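PDB 3WPU: beta-fructofuranosidase from Arthrobacter, which belongs to the levansucrase/invertase family, whose members are built on a five-bladed beta-propeller. Local coordinates for residues A85-F97 against D483-K495. Sequence-based numbering, arbitrary orientation.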
ATOM      1  N   ALA A  85      -7.244  11.177  -1.139  1.00 10.82           N
ATOM      2  CA  ALA A  85      -7.347   9.709  -0.898  1.00 10.70           C
ATOM      3  C   ALA A  85      -8.758   9.238  -0.508  1.00 11.30           C
ATOM      4  O   ALA A  85      -8.960   8.094  -0.066  1.00 11.03           O
ATOM      5  CB  ALA A  85      -6.282   9.237   0.097  1.00 10.85           C
ATOM      6  N   ASN A  86      -9.771  10.071  -0.752  1.00 11.11           N
ATOM      7  CA  ASN A  86     -11.137   9.593  -0.682  1.00 11.88           C
ATOM      8  C   ASN A  86     -11.304   8.501  -1.721  1.00 11.63           C
ATOM      9  O   ASN A  86     -10.624   8.532  -2.760  1.00 11.35           O
ATOM     10  CB  ASN A  86     -12.128  10.705  -0.990  1.00 12.72           C
ATOM     11  CG  ASN A  86     -12.125  11.775   0.054  1.00 13.86           C
ATOM     12  OD1 ASN A  86     -12.262  11.487   1.232  1.00 14.98           O
ATOM     13  ND2 ASN A  86     -11.957  13.038  -0.373  1.00 14.75           N
ATOM     14  N   GLN A  87     -12.163   7.535  -1.407  1.00 11.54           N
ATOM     15  CA  GLN A  87     -12.388   6.361  -2.232  1.00 11.63           C
ATOM     16  C   GLN A  87     -13.730   6.443  -2.948  1.00 12.18           C
ATOM     17  O   GLN A  87     -14.750   6.807  -2.347  1.00 11.71           O
ATOM     18  CB  GLN A  87     -12.257   5.089  -1.381  1.00 11.55           C
ATOM     19  CG  GLN A  87     -10.889   5.050  -0.707  1.00 11.66           C
ATOM     20  CD  GLN A  87     -10.562   3.823   0.111  1.00 11.31           C
ATOM     21  OE1 GLN A  87      -9.410   3.674   0.562  1.00 11.72           O
ATOM     22  NE2 GLN A  87     -11.517   2.935   0.286  1.00 11.50           N
ATOM     23  N   TYR A  88     -13.719   6.090  -4.237  1.00 13.24           N
ATOM     24  CA  TYR A  88     -14.837   6.363  -5.130  1.00 13.75           C
ATOM     25  C   TYR A  88     -15.607   5.187  -5.729  1.00 14.04           C
ATOM     26  O   TYR A  88     -15.041   4.159  -6.115  1.00 15.69           O
ATOM     27  CB  TYR A  88     -14.348   7.205  -6.290  1.00 13.98           C
ATOM     28  CG  TYR A  88     -14.168   8.649  -5.934  1.00 14.16           C
ATOM     29  CD1 TYR A  88     -13.079   9.060  -5.183  1.00 14.18           C
ATOM     30  CD2 TYR A  88     -15.088   9.605  -6.349  1.00 14.84           C
ATOM     31  CE1 TYR A  88     -12.910  10.379  -4.836  1.00 14.63           C
ATOM     32  CE2 TYR A  88     -14.929  10.939  -6.004  1.00 14.52           C
ATOM     33  CZ  TYR A  88     -13.843  11.317  -5.232  1.00 14.94           C
ATOM     34  OH  TYR A  88     -13.643  12.636  -4.890  1.00 15.88           O
ATOM     35  N   SER A  89     -16.923   5.395  -5.833  1.00 13.28           N
ATOM     36  CA  SER A  89     -17.772   4.649  -6.747  1.00 13.48           C
ATOM     37  C   SER A  89     -17.996   5.548  -7.954  1.00 13.68           C
ATOM     38  O   SER A  89     -17.890   6.776  -7.836  1.00 12.31           O
ATOM     39  CB  SER A  89     -19.101   4.269  -6.076  1.00 13.61           C
ATOM     40  OG  SER A  89     -19.858   5.427  -5.787  1.00 13.51           O
ATOM     41  N   VAL A  90     -18.309   4.947  -9.101  1.00 13.82           N
ATOM     42  CA  VAL A  90     -18.645   5.686 -10.330  1.00 14.63           C
ATOM     43  C   VAL A  90     -19.982   5.165 -10.848  1.00 15.54           C
ATOM     44  O   VAL A  90     -20.165   3.960 -11.067  1.00 13.71           O
ATOM     45  CB  VAL A  90     -17.566   5.556 -11.437  1.00 14.62           C
ATOM     46  CG1 VAL A  90     -17.933   6.422 -12.643  1.00 14.90           C
ATOM     47  CG2 VAL A  90     -16.190   5.966 -10.917  1.00 14.60           C
ATOM     48  N   ASN A  91     -20.949   6.063 -10.985  1.00 16.00           N
ATOM     49  CA  ASN A  91     -22.274   5.696 -11.451  1.00 16.13           C
ATOM     50  C   ASN A  91     -22.835   4.431 -10.808  1.00 15.64           C
ATOM     51  O   ASN A  91     -23.389   3.575 -11.480  1.00 16.59           O
ATOM     52  CB  ASN A  91     -22.284   5.645 -12.973  1.00 16.49           C
ATOM     53  CG  ASN A  91     -22.173   7.029 -13.581  1.00 17.43           C
ATOM     54  OD1 ASN A  91     -21.979   8.002 -12.872  1.00 18.63           O
ATOM     55  ND2 ASN A  91     -22.297   7.119 -14.893  1.00 20.26           N
ATOM     56  N   GLY A  92     -22.696   4.357  -9.484  1.00 14.91           N
ATOM     57  CA  GLY A  92     -23.299   3.317  -8.685  1.00 14.52           C
ATOM     58  C   GLY A  92     -22.438   2.105  -8.442  1.00 14.03           C
ATOM     59  O   GLY A  92     -22.909   1.145  -7.845  1.00 15.12           O
ATOM     60  N   TRP A  93     -21.181   2.142  -8.875  1.00 13.04           N
ATOM     61  CA  TRP A  93     -20.294   0.967  -8.756  1.00 12.98           C
ATOM     62  C   TRP A  93     -18.983   1.297  -8.045  1.00 12.71           C
ATOM     63  O   TRP A  93     -18.256   2.208  -8.468  1.00 13.11           O
ATOM     64  CB  TRP A  93     -19.941   0.424 -10.134  1.00 13.03           C
ATOM     65  CG  TRP A  93     -21.099  -0.046 -10.917  1.00 13.52           C
ATOM     66  CD1 TRP A  93     -21.794   0.660 -11.850  1.00 14.06           C
ATOM     67  CD2 TRP A  93     -21.693  -1.348 -10.866  1.00 13.66           C
ATOM     68  NE1 TRP A  93     -22.795  -0.109 -12.374  1.00 14.35           N
ATOM     69  CE2 TRP A  93     -22.758  -1.352 -11.786  1.00 14.48           C
ATOM     70  CE3 TRP A  93     -21.455  -2.497 -10.111  1.00 14.14           C
ATOM     71  CZ2 TRP A  93     -23.562  -2.465 -11.988  1.00 14.89           C
ATOM     72  CZ3 TRP A  93     -22.258  -3.607 -10.317  1.00 14.26           C
ATOM     73  CH2 TRP A  93     -23.290  -3.588 -11.245  1.00 14.72           C
ATOM     74  N   GLU A  94     -18.676   0.549  -6.986  1.00 12.35           N
ATOM     75  CA  GLU A  94     -17.339   0.608  -6.365  1.00 12.01           C
ATOM     76  C   GLU A  94     -16.424  -0.164  -7.326  1.00 11.92           C
ATOM     77  O   GLU A  94     -16.835  -1.198  -7.857  1.00 11.86           O
ATOM     78  CB  GLU A  94     -17.310  -0.027  -4.980  1.00 12.27           C
ATOM     79  CG  GLU A  94     -18.081   0.755  -3.943  1.00 12.44           C
ATOM     80  CD  GLU A  94     -18.010   0.188  -2.550  1.00 12.43           C
ATOM     81  OE1 GLU A  94     -17.665  -1.008  -2.361  1.00 12.16           O
ATOM     82  OE2 GLU A  94     -18.342   0.947  -1.614  1.00 13.59           O
ATOM     83  N   ILE A  95     -15.203   0.345  -7.528  1.00 11.56           N
ATOM     84  CA  ILE A  95     -14.233  -0.193  -8.469  1.00 11.88           C
ATOM     85  C   ILE A  95     -12.879  -0.268  -7.760  1.00 12.11           C
ATOM     86  O   ILE A  95     -12.423   0.706  -7.156  1.00 11.82           O
ATOM     87  CB  ILE A  95     -14.084   0.707  -9.722  1.00 12.19           C
ATOM     88  CG1 ILE A  95     -15.376   0.728 -10.538  1.00 12.25           C
ATOM     89  CG2 ILE A  95     -12.899   0.245 -10.577  1.00 12.16           C
ATOM     90  CD1 ILE A  95     -15.451   1.874 -11.515  1.00 12.68           C
ATOM     91  N   ILE A  96     -12.255  -1.440  -7.826  1.00 10.83           N
ATOM     92  CA  ILE A  96     -10.895  -1.629  -7.304  1.00 11.12           C
ATOM     93  C   ILE A  96      -9.994  -2.223  -8.370  1.00 10.73           C
ATOM     94  O   ILE A  96     -10.463  -2.882  -9.323  1.00 10.62           O
ATOM     95  CB  ILE A  96     -10.865  -2.492  -6.041  1.00 11.07           C
ATOM     96  CG1 ILE A  96     -11.417  -3.884  -6.349  1.00 11.01           C
ATOM     97  CG2 ILE A  96     -11.610  -1.780  -4.909  1.00 11.18           C
ATOM     98  CD1 ILE A  96     -11.338  -4.874  -5.199  1.00 11.33           C
ATOM     99  N   PHE A  97      -8.705  -1.964  -8.195  1.00 10.54           N
ATOM    100  CA  PHE A  97      -7.640  -2.537  -9.021  1.00 10.86           C
ATOM    101  C   PHE A  97      -6.825  -3.472  -8.174  1.00 10.30           C
ATOM    102  O   PHE A  97      -6.565  -3.175  -6.999  1.00  9.65           O
ATOM    103  CB  PHE A  97      -6.737  -1.429  -9.561  1.00 11.36           C
ATOM    104  CG  PHE A  97      -7.393  -0.571 -10.598  1.00 12.45           C
ATOM    105  CD1 PHE A  97      -7.412  -0.960 -11.925  1.00 12.83           C
ATOM    106  CD2 PHE A  97      -7.973   0.628 -10.248  1.00 13.92           C
ATOM    107  CE1 PHE A  97      -8.001  -0.172 -12.896  1.00 14.10           C
ATOM    108  CE2 PHE A  97      -8.560   1.427 -11.215  1.00 13.85           C
ATOM    109  CZ  PHE A  97      -8.576   1.030 -12.531  1.00 13.82           C
ATOM    110  N   ASP A 483     -13.614  -5.794   2.084  1.00 11.69           N
ATOM    111  CA  ASP A 483     -14.390  -4.574   2.139  1.00 11.21           C
ATOM    112  C   ASP A 483     -13.497  -3.358   1.858  1.00 11.21           C
ATOM    113  O   ASP A 483     -12.672  -2.975   2.688  1.00 10.61           O
ATOM    114  CB  ASP A 483     -15.084  -4.441   3.501  1.00 11.66           C
ATOM    115  CG  ASP A 483     -16.081  -3.300   3.538  1.00 12.42           C
ATOM    116  OD1 ASP A 483     -16.564  -2.899   2.461  1.00 12.78           O
ATOM    117  OD2 ASP A 483     -16.413  -2.838   4.660  1.00 12.96           O
ATOM    118  N   ILE A 484     -13.695  -2.746   0.694  1.00 11.22           N
ATOM    119  CA  ILE A 484     -12.978  -1.548   0.296  1.00 10.80           C
ATOM    120  C   ILE A 484     -14.030  -0.473  -0.058  1.00 11.48           C
ATOM    121  O   ILE A 484     -14.409  -0.299  -1.221  1.00 11.73           O
ATOM    122  CB  ILE A 484     -12.020  -1.852  -0.865  1.00 10.89           C
ATOM    123  CG1 ILE A 484     -10.989  -2.889  -0.404  1.00 11.20           C
ATOM    124  CG2 ILE A 484     -11.354  -0.558  -1.339  1.00 10.64           C
ATOM    125  CD1 ILE A 484      -9.906  -3.229  -1.398  1.00 11.50           C
ATOM    126  N   PRO A 485     -14.557   0.187   0.962  1.00 11.97           N
ATOM    127  CA  PRO A 485     -15.744   1.000   0.749  1.00 11.97           C
ATOM    128  C   PRO A 485     -15.458   2.379   0.172  1.00 12.76           C
ATOM    129  O   PRO A 485     -14.463   3.028   0.530  1.00 13.26           O
ATOM    130  CB  PRO A 485     -16.317   1.136   2.173  1.00 12.41           C
ATOM    131  CG  PRO A 485     -15.152   1.026   3.060  1.00 12.30           C
ATOM    132  CD  PRO A 485     -14.172   0.121   2.383  1.00 12.19           C
ATOM    133  N   ALA A 486     -16.367   2.861  -0.667  1.00 13.40           N
ATOM    134  CA  ALA A 486     -16.273   4.213  -1.225  1.00 13.99           C
ATOM    135  C   ALA A 486     -16.938   5.186  -0.260  1.00 14.87           C
ATOM    136  O   ALA A 486     -18.033   4.909   0.228  1.00 16.06           O
ATOM    137  CB  ALA A 486     -16.948   4.267  -2.582  1.00 14.17           C
ATOM    138  N   ASN A 487     -16.281   6.313   0.016  1.00 14.89           N
ATOM    139  CA  ASN A 487     -16.901   7.392   0.790  1.00 15.15           C
ATOM    140  C   ASN A 487     -17.261   8.595  -0.076  1.00 15.81           C
ATOM    141  O   ASN A 487     -17.869   9.548   0.409  1.00 16.61           O
ATOM    142  CB  ASN A 487     -16.010   7.814   1.971  1.00 15.08           C
ATOM    143  CG  ASN A 487     -14.676   8.357   1.528  1.00 15.44           C
ATOM    144  OD1 ASN A 487     -13.907   7.667   0.849  1.00 15.90           O
ATOM    145  ND2 ASN A 487     -14.379   9.594   1.907  1.00 15.82           N
ATOM    146  N   LYS A 488     -16.926   8.537  -1.359  1.00 16.07           N
ATOM    147  CA  LYS A 488     -17.382   9.541  -2.319  1.00 16.02           C
ATOM    148  C   LYS A 488     -17.975   8.810  -3.510  1.00 15.96           C
ATOM    149  O   LYS A 488     -17.567   7.706  -3.843  1.00 14.58           O
ATOM    150  CB  LYS A 488     -16.244  10.444  -2.772  1.00 17.15           C
ATOM    151  CG  LYS A 488     -15.611  11.250  -1.652  1.00 17.99           C
ATOM    152  CD  LYS A 488     -16.535  12.312  -1.079  1.00 20.26           C
ATOM    153  CE  LYS A 488     -15.793  13.194  -0.084  1.00 22.24           C
ATOM    154  NZ  LYS A 488     -16.728  14.089   0.661  1.00 24.17           N
ATOM    155  N   HIS A 489     -18.955   9.436  -4.138  1.00 15.40           N
ATOM    156  CA  HIS A 489     -19.711   8.811  -5.213  1.00 16.69           C
ATOM    157  C   HIS A 489     -19.786   9.746  -6.386  1.00 17.76           C
ATOM    158  O   HIS A 489     -20.397  10.814  -6.299  1.00 17.50           O
ATOM    159  CB  HIS A 489     -21.102   8.460  -4.699  1.00 17.25           C
ATOM    160  CG  HIS A 489     -21.047   7.707  -3.419  1.00 17.59           C
ATOM    161  ND1 HIS A 489     -20.777   6.352  -3.367  1.00 18.38           N
ATOM    162  CD2 HIS A 489     -21.096   8.136  -2.138  1.00 17.70           C
ATOM    163  CE1 HIS A 489     -20.730   5.973  -2.102  1.00 18.81           C
ATOM    164  NE2 HIS A 489     -20.910   7.036  -1.339  1.00 18.36           N
ATOM    165  N   LEU A 490     -19.134   9.342  -7.472  1.00 17.57           N
ATOM    166  CA  LEU A 490     -19.115  10.118  -8.691  1.00 17.70           C
ATOM    167  C   LEU A 490     -20.329   9.748  -9.525  1.00 18.78           C
ATOM    168  O   LEU A 490     -20.637   8.560  -9.727  1.00 17.35           O
ATOM    169  CB  LEU A 490     -17.818   9.837  -9.466  1.00 18.62           C
ATOM    170  CG  LEU A 490     -17.641  10.604 -10.774  1.00 18.54           C
ATOM    171  CD1 LEU A 490     -17.661  12.106 -10.535  1.00 18.91           C
ATOM    172  CD2 LEU A 490     -16.344  10.209 -11.461  1.00 18.04           C
ATOM    173  N   PHE A 491     -21.037  10.780  -9.990  1.00 18.43           N
ATOM    174  CA  PHE A 491     -22.103  10.607 -10.961  1.00 20.16           C
ATOM    175  C   PHE A 491     -21.728  11.429 -12.174  1.00 21.99           C
ATOM    176  O   PHE A 491     -21.530  12.634 -12.056  1.00 22.26           O
ATOM    177  CB  PHE A 491     -23.427  11.055 -10.362  1.00 20.33           C
ATOM    178  CG  PHE A 491     -23.861  10.222  -9.210  1.00 21.04           C
ATOM    179  CD1 PHE A 491     -24.173   8.882  -9.407  1.00 21.27           C
ATOM    180  CD2 PHE A 491     -23.943  10.749  -7.933  1.00 21.13           C
ATOM    181  CE1 PHE A 491     -24.572   8.087  -8.340  1.00 21.87           C
ATOM    182  CE2 PHE A 491     -24.345   9.961  -6.866  1.00 21.27           C
ATOM    183  CZ  PHE A 491     -24.658   8.630  -7.071  1.00 20.93           C
ATOM    184  N   THR A 492     -21.567  10.764 -13.314  1.00 24.93           N
ATOM    185  CA  THR A 492     -20.986  11.389 -14.499  1.00 27.17           C
ATOM    186  C   THR A 492     -21.660  10.869 -15.781  1.00 29.83           C
ATOM    187  O   THR A 492     -22.006   9.692 -15.896  1.00 27.17           O
ATOM    188  CB  THR A 492     -19.458  11.171 -14.547  1.00 28.48           C
ATOM    189  OG1 THR A 492     -18.889  11.852 -15.673  1.00 29.62           O
ATOM    190  CG2 THR A 492     -19.107   9.689 -14.623  1.00 27.99           C
ATOM    191  N   ASN A 493     -21.884  11.771 -16.729  1.00 32.16           N
ATOM    192  CA  ASN A 493     -22.403  11.375 -18.037  1.00 37.27           C
ATOM    193  C   ASN A 493     -22.170  12.480 -19.024  1.00 38.97           C
ATOM    194  O   ASN A 493     -22.616  13.605 -18.795  1.00 36.67           O
ATOM    195  CB  ASN A 493     -23.898  11.017 -17.980  1.00 39.53           C
ATOM    196  CG  ASN A 493     -24.161   9.546 -18.278  1.00 41.72           C
ATOM    197  OD1 ASN A 493     -23.802   9.045 -19.351  1.00 42.51           O
ATOM    198  ND2 ASN A 493     -24.797   8.845 -17.335  1.00 41.93           N
ATOM    199  N   GLY A 494     -21.439  12.156 -20.093  1.00 43.35           N
ATOM    200  CA  GLY A 494     -21.172  13.092 -21.176  1.00 47.94           C
ATOM    201  C   GLY A 494     -20.570  14.391 -20.681  1.00 52.12           C
ATOM    202  O   GLY A 494     -21.167  15.456 -20.846  1.00 56.23           O
ATOM    203  N   LYS A 495     -19.405  14.287 -20.040  1.00 55.16           N
ATOM    204  CA  LYS A 495     -18.595  15.445 -19.616  1.00 55.48           C
ATOM    205  C   LYS A 495     -19.061  16.129 -18.314  1.00 51.04           C
ATOM    206  O   LYS A 495     -18.233  16.691 -17.593  1.00 53.57           O
ATOM    207  CB  LYS A 495     -18.430  16.459 -20.760  1.00 58.47           C
ATOM    208  CG  LYS A 495     -17.839  15.829 -22.018  1.00 62.73           C
ATOM    209  CD  LYS A 495     -17.720  16.804 -23.178  1.00 65.23           C
ATOM    210  CE  LYS A 495     -17.154  16.098 -24.405  1.00 66.82           C
ATOM    211  NZ  LYS A 495     -17.211  16.940 -25.632  1.00 68.18           N
TER
HETATM  212  O   HOH W   1     -21.488   6.428  -7.743  1.00 14.38           O
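Ser-89 and His-489 lie side by side on one face of the sheet where strands 88-90 and 488-493 pair in parallel. Four backbone bonds run along the pair: Lys-488 N to Gln-87 O, Ser-89 N to Lys-488 O, Leu-490 N to Ser-89 O and Asn-91 N to Leu-490 O. Where strand 88-90 gives out at the type I' turn, the Asn-91 amide carries the pairing one step further. It mimics a peptide group: OD1 accepts Thr-492 N at 2.8 Å on an in-plane lone pair, and ND2 gives an almost straight bond (171°) to Thr-492 O. At the other end Asn-487 bonds differently: OD1 takes Gln-87 N at 2.9 Å, and ND2 binds the side-chain OD1 of Asn-86 from above its carbonyl plane.

Glu-94 OE2, met from above its carboxylate plane, accepts Ala-486 N at 2.9 Å; OE1 is salt-bridged to Arg-121. Ser-89 OG is turned between its backbone N and carbonyl carbon (chi1 66°), which brings it to the imidazole edge, 2.7 Å from His-489 ND1; a water links this hydroxyl to Gly-92 N and Leu-490 O. His-489 NE2 is bonded to Asp-502.

Among apolar contacts, Lys-488 CB lies over one face of the Tyr-88 ring, 3.6 Å from its centroid, a CH-pi contact; Leu-490 CB approaches that ring's edge.

Strand 88-90 lies between 488-493, parallel to it, and 93-102, antiparallel to it, joining the hairpin of strands 488-493 and 496-500, which precedes the C-terminal helices, to the large mixed sheet, while Phe-491 meets Phe-516 of helix 514-520 edge-to-face.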